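Local coordinates for protein light Chain (Clostridium botulinum, PDB 6BVD) that acts as the zinc endopeptidase of a mosaic botulinum neurotoxin, probably blocking neurotransmitter release by cutting a SNARE protein of the nerve terminal, at residues F326-D329 against V333-V336; N302-A307 against E315-Y320. One frame throughout, in Å; residues are numbered along the deposited sequence.

Contact 1 (F326-D329 against V333-V336)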
ATOM      1  N   PHE A 326      16.401  16.179 -29.196  1.00 24.99           N
ATOM      2  CA  PHE A 326      17.158  16.842 -30.225  1.00 24.72           C
ATOM      3  C   PHE A 326      18.414  16.079 -30.590  1.00 34.15           C
ATOM      4  O   PHE A 326      19.043  15.450 -29.724  1.00 33.63           O
ATOM      5  CB  PHE A 326      17.571  18.252 -29.744  1.00 19.63           C
ATOM      6  CG  PHE A 326      16.441  19.247 -29.652  1.00 25.14           C
ATOM      7  CD1 PHE A 326      15.332  19.169 -30.487  1.00 27.94           C
ATOM      8  CD2 PHE A 326      16.507  20.292 -28.706  1.00 21.96           C
ATOM      9  CE1 PHE A 326      14.299  20.120 -30.382  1.00 25.10           C
ATOM     10  CE2 PHE A 326      15.503  21.255 -28.605  1.00 22.06           C
ATOM     11  CZ  PHE A 326      14.383  21.178 -29.431  1.00 18.34           C
ATOM     12  N   ALA A 327      18.820  16.205 -31.857  1.00 30.71           N
ATOM     13  CA  ALA A 327      20.165  15.843 -32.300  1.00 28.38           C
ATOM     14  C   ALA A 327      21.175  16.936 -31.906  1.00 36.09           C
ATOM     15  O   ALA A 327      20.818  18.104 -31.872  1.00 34.66           O
ATOM     16  CB  ALA A 327      20.184  15.651 -33.789  1.00 27.90           C
ATOM     17  N   LYS A 328      22.414  16.550 -31.595  1.00 33.56           N
ATOM     18  CA  LYS A 328      23.503  17.497 -31.305  1.00 31.25           C
ATOM     19  C   LYS A 328      24.728  17.151 -32.129  1.00 35.73           C
ATOM     20  O   LYS A 328      25.256  16.051 -31.982  1.00 42.33           O
ATOM     21  CB  LYS A 328      23.846  17.472 -29.822  1.00 24.89           C
ATOM     22  CG  LYS A 328      24.805  18.567 -29.369  1.00 31.01           C
ATOM     23  CD  LYS A 328      25.165  18.366 -27.907  1.00 34.21           C
ATOM     24  CE  LYS A 328      25.949  19.550 -27.321  1.00 39.52           C
ATOM     25  NZ  LYS A 328      26.304  19.285 -25.895  1.00 43.33           N
ATOM     26  N   ASP A 329      25.173  18.033 -33.022  1.00 38.17           N
ATOM     27  CA  ASP A 329      26.299  17.660 -33.889  1.00 40.43           C
ATOM     28  C   ASP A 329      27.642  17.884 -33.193  1.00 42.01           C
ATOM     29  O   ASP A 329      27.675  18.266 -32.020  1.00 43.57           O
ATOM     30  CB  ASP A 329      26.231  18.378 -35.257  1.00 32.31           C
ATOM     31  CG  ASP A 329      26.523  19.885 -35.190  1.00 38.00           C
ATOM     32  OD1 ASP A 329      27.162  20.377 -34.232  1.00 38.93           O
ATOM     33  OD2 ASP A 329      26.140  20.576 -36.157  1.00 35.02           O
ATOM     34  N   VAL A 333      25.811  21.926 -32.048  1.00 36.28           N
ATOM     35  CA  VAL A 333      24.599  22.521 -32.615  1.00 27.66           C
ATOM     36  C   VAL A 333      23.388  21.581 -32.539  1.00 32.05           C
ATOM     37  O   VAL A 333      23.467  20.413 -32.934  1.00 27.29           O
ATOM     38  CB  VAL A 333      24.834  22.967 -34.068  1.00 26.35           C
ATOM     39  CG1 VAL A 333      23.553  23.515 -34.685  1.00 26.50           C
ATOM     40  CG2 VAL A 333      25.942  24.034 -34.108  1.00 28.93           C
ATOM     41  N   TYR A 334      22.282  22.103 -32.004  1.00 28.83           N
ATOM     42  CA  TYR A 334      21.059  21.331 -31.812  1.00 31.62           C
ATOM     43  C   TYR A 334      20.154  21.394 -33.045  1.00 36.34           C
ATOM     44  O   TYR A 334      20.046  22.435 -33.697  1.00 34.35           O
ATOM     45  CB  TYR A 334      20.286  21.811 -30.566  1.00 30.36           C
ATOM     46  CG  TYR A 334      21.077  21.700 -29.271  1.00 29.56           C
ATOM     47  CD1 TYR A 334      21.275  20.471 -28.652  1.00 30.49           C
ATOM     48  CD2 TYR A 334      21.597  22.834 -28.653  1.00 27.56           C
ATOM     49  CE1 TYR A 334      22.007  20.357 -27.465  1.00 29.82           C
ATOM     50  CE2 TYR A 334      22.339  22.734 -27.456  1.00 29.83           C
ATOM     51  CZ  TYR A 334      22.533  21.497 -26.871  1.00 33.11           C
ATOM     52  OH  TYR A 334      23.269  21.392 -25.692  1.00 30.97           O
ATOM     53  N   SER A 335      19.485  20.291 -33.357  1.00 26.18           N
ATOM     54  CA  SER A 335      18.480  20.338 -34.425  1.00 25.60           C
ATOM     55  C   SER A 335      17.450  19.236 -34.222  1.00 29.40           C
ATOM     56  O   SER A 335      17.652  18.360 -33.393  1.00 29.61           O
ATOM     57  CB  SER A 335      19.134  20.190 -35.790  1.00 25.93           C
ATOM     58  OG  SER A 335      19.690  18.892 -35.945  1.00 35.06           O
ATOM     59  N   VAL A 336      16.365  19.255 -34.991  1.00 34.01           N
ATOM     60  CA  VAL A 336      15.397  18.165 -34.899  1.00 26.18           C
ATOM     61  C   VAL A 336      15.794  17.015 -35.831  1.00 35.77           C
ATOM     62  O   VAL A 336      16.071  17.218 -37.017  1.00 41.07           O
ATOM     63  CB  VAL A 336      13.965  18.650 -35.200  1.00 25.08           C
ATOM     64  CG1 VAL A 336      12.990  17.463 -35.376  1.00 28.19           C
ATOM     65  CG2 VAL A 336      13.492  19.584 -34.092  1.00 28.38           C
TER
HETATM   66  O   HOH W   1      23.598  19.142 -24.320  1.00 34.11           O
HETATM   67  O   HOH W   2      25.858  22.597 -25.847  1.00 62.75           O
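Ala-327 and Ser-335 hold each other through a pair of main-chain hydrogen bonds, Ala-327 N to Ser-335 O at 2.9 Å and Ser-335 N to Ala-327 O at 3.0 Å. The first of these is bent at the hydrogen, 139°. Nearer the turn, Asp-329 N donates to Val-333 O in a straighter bond. Between these comes the non-hydrogen-bonded pair Lys-328 and Tyr-334, where CA-H...O contacts fill in: Tyr-334 CA lies 3.2 Å from Ala-327 O, and Lys-328 CA also faces Val-333 O.

The return bond of the last rung comes from a side chain. A chi1 of 71° tucks the Asp-329 carboxylate between its own N and carbonyl carbon, and OD1 accepts Val-333 N at 3.0 Å from above the carboxylate plane. The same oxygen takes Asn-331 N, which makes an Asx turn, so two N-H groups grip OD1 at the head of the antiparallel beta hairpin of strands 327-328 and 334-335, joined through residues 329-333.

On the face carrying Lys-328 and Tyr-334, the fully extended lysine runs alongside the phenol ring, CG 3.8 Å from CE1. The ammonium does not bond directly to the hydroxyl; two waters bridge them. Water 1, in the ring plane, accepts from Tyr-334 OH at 2.7 Å and from Lys-328 NZ, whereas water 2 donates to the hydroxyl and has a weak bond from NZ. Leu-301 and Glu-321 of adjoining helices also touch the tyrosine.

Apolar contact closes the strand ends away from the turn: Phe-326 CE1 meets Val-336 CG2 at 3.8 Å, and Ala-298 of helix 280-301 lies against the phenylalanine.

Contact 2 (N302-A307 against E315-Y320)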
ATOM      1  N   ASN A 302      20.177  27.023 -29.485  1.00 32.12           N
ATOM      2  CA  ASN A 302      21.529  27.299 -30.022  1.00 30.89           C
ATOM      3  C   ASN A 302      22.012  28.723 -29.688  1.00 32.44           C
ATOM      4  O   ASN A 302      23.215  29.022 -29.764  1.00 32.51           O
ATOM      5  CB  ASN A 302      21.564  27.101 -31.532  1.00 28.50           C
ATOM      6  CG  ASN A 302      21.555  25.624 -31.924  1.00 32.77           C
ATOM      7  OD1 ASN A 302      22.250  24.824 -31.318  1.00 33.61           O
ATOM      8  ND2 ASN A 302      20.764  25.268 -32.937  1.00 32.39           N
ATOM      9  N   LYS A 303      21.075  29.572 -29.287  1.00 25.18           N
ATOM     10  CA  LYS A 303      21.388  30.968 -29.006  1.00 29.23           C
ATOM     11  C   LYS A 303      21.579  31.292 -27.517  1.00 22.98           C
ATOM     12  O   LYS A 303      22.044  32.379 -27.183  1.00 33.58           O
ATOM     13  CB  LYS A 303      20.280  31.867 -29.579  1.00 28.81           C
ATOM     14  CG  LYS A 303      20.095  31.755 -31.097  1.00 31.12           C
ATOM     15  CD  LYS A 303      19.003  32.700 -31.583  1.00 34.82           C
ATOM     16  CE  LYS A 303      18.936  32.761 -33.104  1.00 43.18           C
ATOM     17  NZ  LYS A 303      18.616  31.434 -33.736  1.00 52.57           N
ATOM     18  N   VAL A 304      21.222  30.378 -26.629  1.00 24.35           N
ATOM     19  CA  VAL A 304      21.215  30.694 -25.209  1.00 22.89           C
ATOM     20  C   VAL A 304      22.638  30.874 -24.648  1.00 26.92           C
ATOM     21  O   VAL A 304      23.484  29.999 -24.817  1.00 24.33           O
ATOM     22  CB  VAL A 304      20.467  29.624 -24.405  1.00 27.51           C
ATOM     23  CG1 VAL A 304      20.712  29.801 -22.902  1.00 20.36           C
ATOM     24  CG2 VAL A 304      18.967  29.654 -24.733  1.00 23.35           C
ATOM     25  N   ASN A 305      22.904  32.033 -24.035  1.00 29.86           N
ATOM     26  CA  ASN A 305      24.222  32.263 -23.432  1.00 26.60           C
ATOM     27  C   ASN A 305      24.117  32.886 -22.056  1.00 29.56           C
ATOM     28  O   ASN A 305      25.145  33.216 -21.432  1.00 26.68           O
ATOM     29  CB  ASN A 305      25.113  33.130 -24.322  1.00 29.57           C
ATOM     30  CG  ASN A 305      24.537  34.526 -24.593  1.00 31.67           C
ATOM     31  OD1 ASN A 305      23.655  35.030 -23.887  1.00 39.27           O
ATOM     32  ND2 ASN A 305      25.085  35.173 -25.592  1.00 37.87           N
ATOM     33  N   THR A 306      22.900  33.057 -21.561  1.00 23.83           N
ATOM     34  CA  THR A 306      22.751  33.637 -20.232  1.00 29.02           C
ATOM     35  C   THR A 306      21.448  33.212 -19.563  1.00 31.13           C
ATOM     36  O   THR A 306      20.553  32.645 -20.214  1.00 25.84           O
ATOM     37  CB  THR A 306      22.844  35.195 -20.306  1.00 34.19           C
ATOM     38  OG1 THR A 306      23.068  35.734 -19.002  1.00 40.23           O
ATOM     39  CG2 THR A 306      21.602  35.798 -20.907  1.00 30.18           C
ATOM     40  N   ALA A 307      21.315  33.491 -18.268  1.00 25.61           N
ATOM     41  CA  ALA A 307      20.110  33.101 -17.544  1.00 28.91           C
ATOM     42  C   ALA A 307      19.716  34.221 -16.614  1.00 33.44           C
ATOM     43  O   ALA A 307      20.563  35.026 -16.270  1.00 34.00           O
ATOM     44  CB  ALA A 307      20.329  31.825 -16.770  1.00 25.26           C
ATOM     45  N   GLU A 315      23.855  22.483 -17.840  1.00 27.49           N
ATOM     46  CA  GLU A 315      22.992  21.402 -17.352  1.00 28.83           C
ATOM     47  C   GLU A 315      21.551  21.509 -17.890  1.00 30.22           C
ATOM     48  O   GLU A 315      20.939  20.494 -18.251  1.00 24.96           O
ATOM     49  CB  GLU A 315      22.963  21.385 -15.829  1.00 34.71           C
ATOM     50  CG  GLU A 315      24.206  20.726 -15.241  1.00 54.02           C
ATOM     51  CD  GLU A 315      24.208  20.652 -13.722  1.00 67.06           C
ATOM     52  OE1 GLU A 315      23.330  21.280 -13.083  1.00 68.55           O
ATOM     53  OE2 GLU A 315      25.105  19.958 -13.177  1.00 70.73           O
ATOM     54  N   PHE A 316      21.006  22.720 -17.961  1.00 22.06           N
ATOM     55  CA  PHE A 316      19.653  22.885 -18.524  1.00 21.86           C
ATOM     56  C   PHE A 316      19.648  22.619 -20.014  1.00 22.74           C
ATOM     57  O   PHE A 316      18.659  22.067 -20.521  1.00 23.98           O
ATOM     58  CB  PHE A 316      19.048  24.275 -18.231  1.00 16.55           C
ATOM     59  CG  PHE A 316      18.337  24.342 -16.909  1.00 21.92           C
ATOM     60  CD1 PHE A 316      16.965  24.205 -16.836  1.00 25.05           C
ATOM     61  CD2 PHE A 316      19.059  24.491 -15.724  1.00 24.66           C
ATOM     62  CE1 PHE A 316      16.302  24.241 -15.611  1.00 30.40           C
ATOM     63  CE2 PHE A 316      18.426  24.535 -14.504  1.00 24.33           C
ATOM     64  CZ  PHE A 316      17.028  24.397 -14.439  1.00 27.93           C
ATOM     65  N   LYS A 317      20.719  22.974 -20.731  1.00 18.55           N
ATOM     66  CA  LYS A 317      20.798  22.619 -22.160  1.00 25.01           C
ATOM     67  C   LYS A 317      20.799  21.097 -22.382  1.00 26.01           C
ATOM     68  O   LYS A 317      20.196  20.599 -23.347  1.00 26.51           O
ATOM     69  CB  LYS A 317      22.043  23.222 -22.817  1.00 22.78           C
ATOM     70  CG  LYS A 317      21.969  24.740 -23.008  1.00 19.61           C
ATOM     71  CD  LYS A 317      23.196  25.234 -23.749  1.00 25.08           C
ATOM     72  CE  LYS A 317      23.136  26.756 -23.930  1.00 29.91           C
ATOM     73  NZ  LYS A 317      24.310  27.259 -24.694  1.00 21.82           N
ATOM     74  N   ASN A 318      21.523  20.378 -21.535  1.00 20.23           N
ATOM     75  CA  ASN A 318      21.486  18.917 -21.600  1.00 29.28           C
ATOM     76  C   ASN A 318      20.086  18.406 -21.332  1.00 24.82           C
ATOM     77  O   ASN A 318      19.602  17.478 -21.984  1.00 30.63           O
ATOM     78  CB  ASN A 318      22.459  18.300 -20.590  1.00 31.82           C
ATOM     79  CG  ASN A 318      23.883  18.655 -20.884  1.00 29.22           C
ATOM     80  OD1 ASN A 318      24.203  19.101 -21.986  1.00 34.93           O
ATOM     81  ND2 ASN A 318      24.759  18.481 -19.892  1.00 29.66           N
ATOM     82  N   LEU A 319      19.423  19.027 -20.370  1.00 22.27           N
ATOM     83  CA  LEU A 319      18.082  18.604 -20.009  1.00 26.49           C
ATOM     84  C   LEU A 319      17.073  18.770 -21.173  1.00 28.05           C
ATOM     85  O   LEU A 319      16.255  17.856 -21.412  1.00 22.80           O
ATOM     86  CB  LEU A 319      17.637  19.372 -18.786  1.00 37.28           C
ATOM     87  CG  LEU A 319      16.555  18.755 -17.920  1.00 49.22           C
ATOM     88  CD1 LEU A 319      16.683  19.390 -16.546  1.00 57.07           C
ATOM     89  CD2 LEU A 319      15.181  18.990 -18.513  1.00 49.71           C
ATOM     90  N   TYR A 320      17.135  19.892 -21.899  1.00 24.69           N
ATOM     91  CA  TYR A 320      16.215  20.125 -23.042  1.00 26.12           C
ATOM     92  C   TYR A 320      16.621  19.301 -24.276  1.00 31.57           C
ATOM     93  O   TYR A 320      15.759  18.897 -25.079  1.00 20.14           O
ATOM     94  CB  TYR A 320      16.148  21.632 -23.392  1.00 19.35           C
ATOM     95  CG  TYR A 320      15.557  22.426 -22.247  1.00 20.90           C
ATOM     96  CD1 TYR A 320      14.393  21.994 -21.625  1.00 20.16           C
ATOM     97  CD2 TYR A 320      16.183  23.582 -21.748  1.00 20.97           C
ATOM     98  CE1 TYR A 320      13.869  22.636 -20.542  1.00 22.78           C
ATOM     99  CE2 TYR A 320      15.649  24.264 -20.669  1.00 19.09           C
ATOM    100  CZ  TYR A 320      14.482  23.814 -20.070  1.00 26.81           C
ATOM    101  OH  TYR A 320      13.917  24.464 -18.966  1.00 21.33           O
TER
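With chi1 at -72°, Lys-317 swings CG to the side opposite its own carbonyl carbon, and the chain is fully extended beyond CG, so it leaves the helix as a straight rod aimed at Val-304. The valine answers with chi1 at 168°, which sets CG1 anti to its backbone N; there that methyl joins CB in meeting the end of the rod.

Two things happen at this meeting. Lys-317 NZ donates a hydrogen bond to Val-304 O at 2.9 Å, with a C=O...N angle of 151° and the nitrogen lying somewhat out of the carbonyl plane. Just behind the ammonium, CE rests on the valine side chain, 3.9 Å from CB and 4.0 Å from CG1. The two side chains point in opposing directions and slide past one another, so the lysine reaches beyond the valine's branch to the peptide oxygen. The backbones stay well apart: the nearest CA atoms, of Val-304 and Lys-317, are 8.6 Å from each other, and just 95 Å² is buried. A single lysine thus ties the loop to the helix, its ammonium donating to the main-chain carbonyl of buried Val-304.

Val-304 also packs on Tyr-119 and on Phe-130, which Phe-316 touches as well from the helix. The segment 302-307 leaves the end of helix 280-301 and passes into strand 306-307, which pairs in parallel with strand 129-130, while helix 313-323 lies alongside and is fastened by Tyr-320 OH to Pro-118 O.

How the contacts relate
Contact 2 closes before contact 1 opens, and helix 313-323 is followed in the chain by strand 327-328; their centres are about 13 Å apart. They meet directly. Asn-302 OD1 probably accepts a hydrogen bond from Tyr-334 N at 2.8 Å, pinning the outer edge of the second strand to the loop that begins contact 2. The Tyr-334 hydroxyl oxygen OH packs on Lys-317 CB at 3.6 Å, so the same lysine that reaches Val-304 with its tip meets the hairpin near its root. The centres of contacts 1 and 2 lie about 31 Å and 28 Å from the centre of the chain, and neither includes a zinc ligand (His-228, His-232, Glu-266) or a calcium ligand (Asp-384, Glu-389).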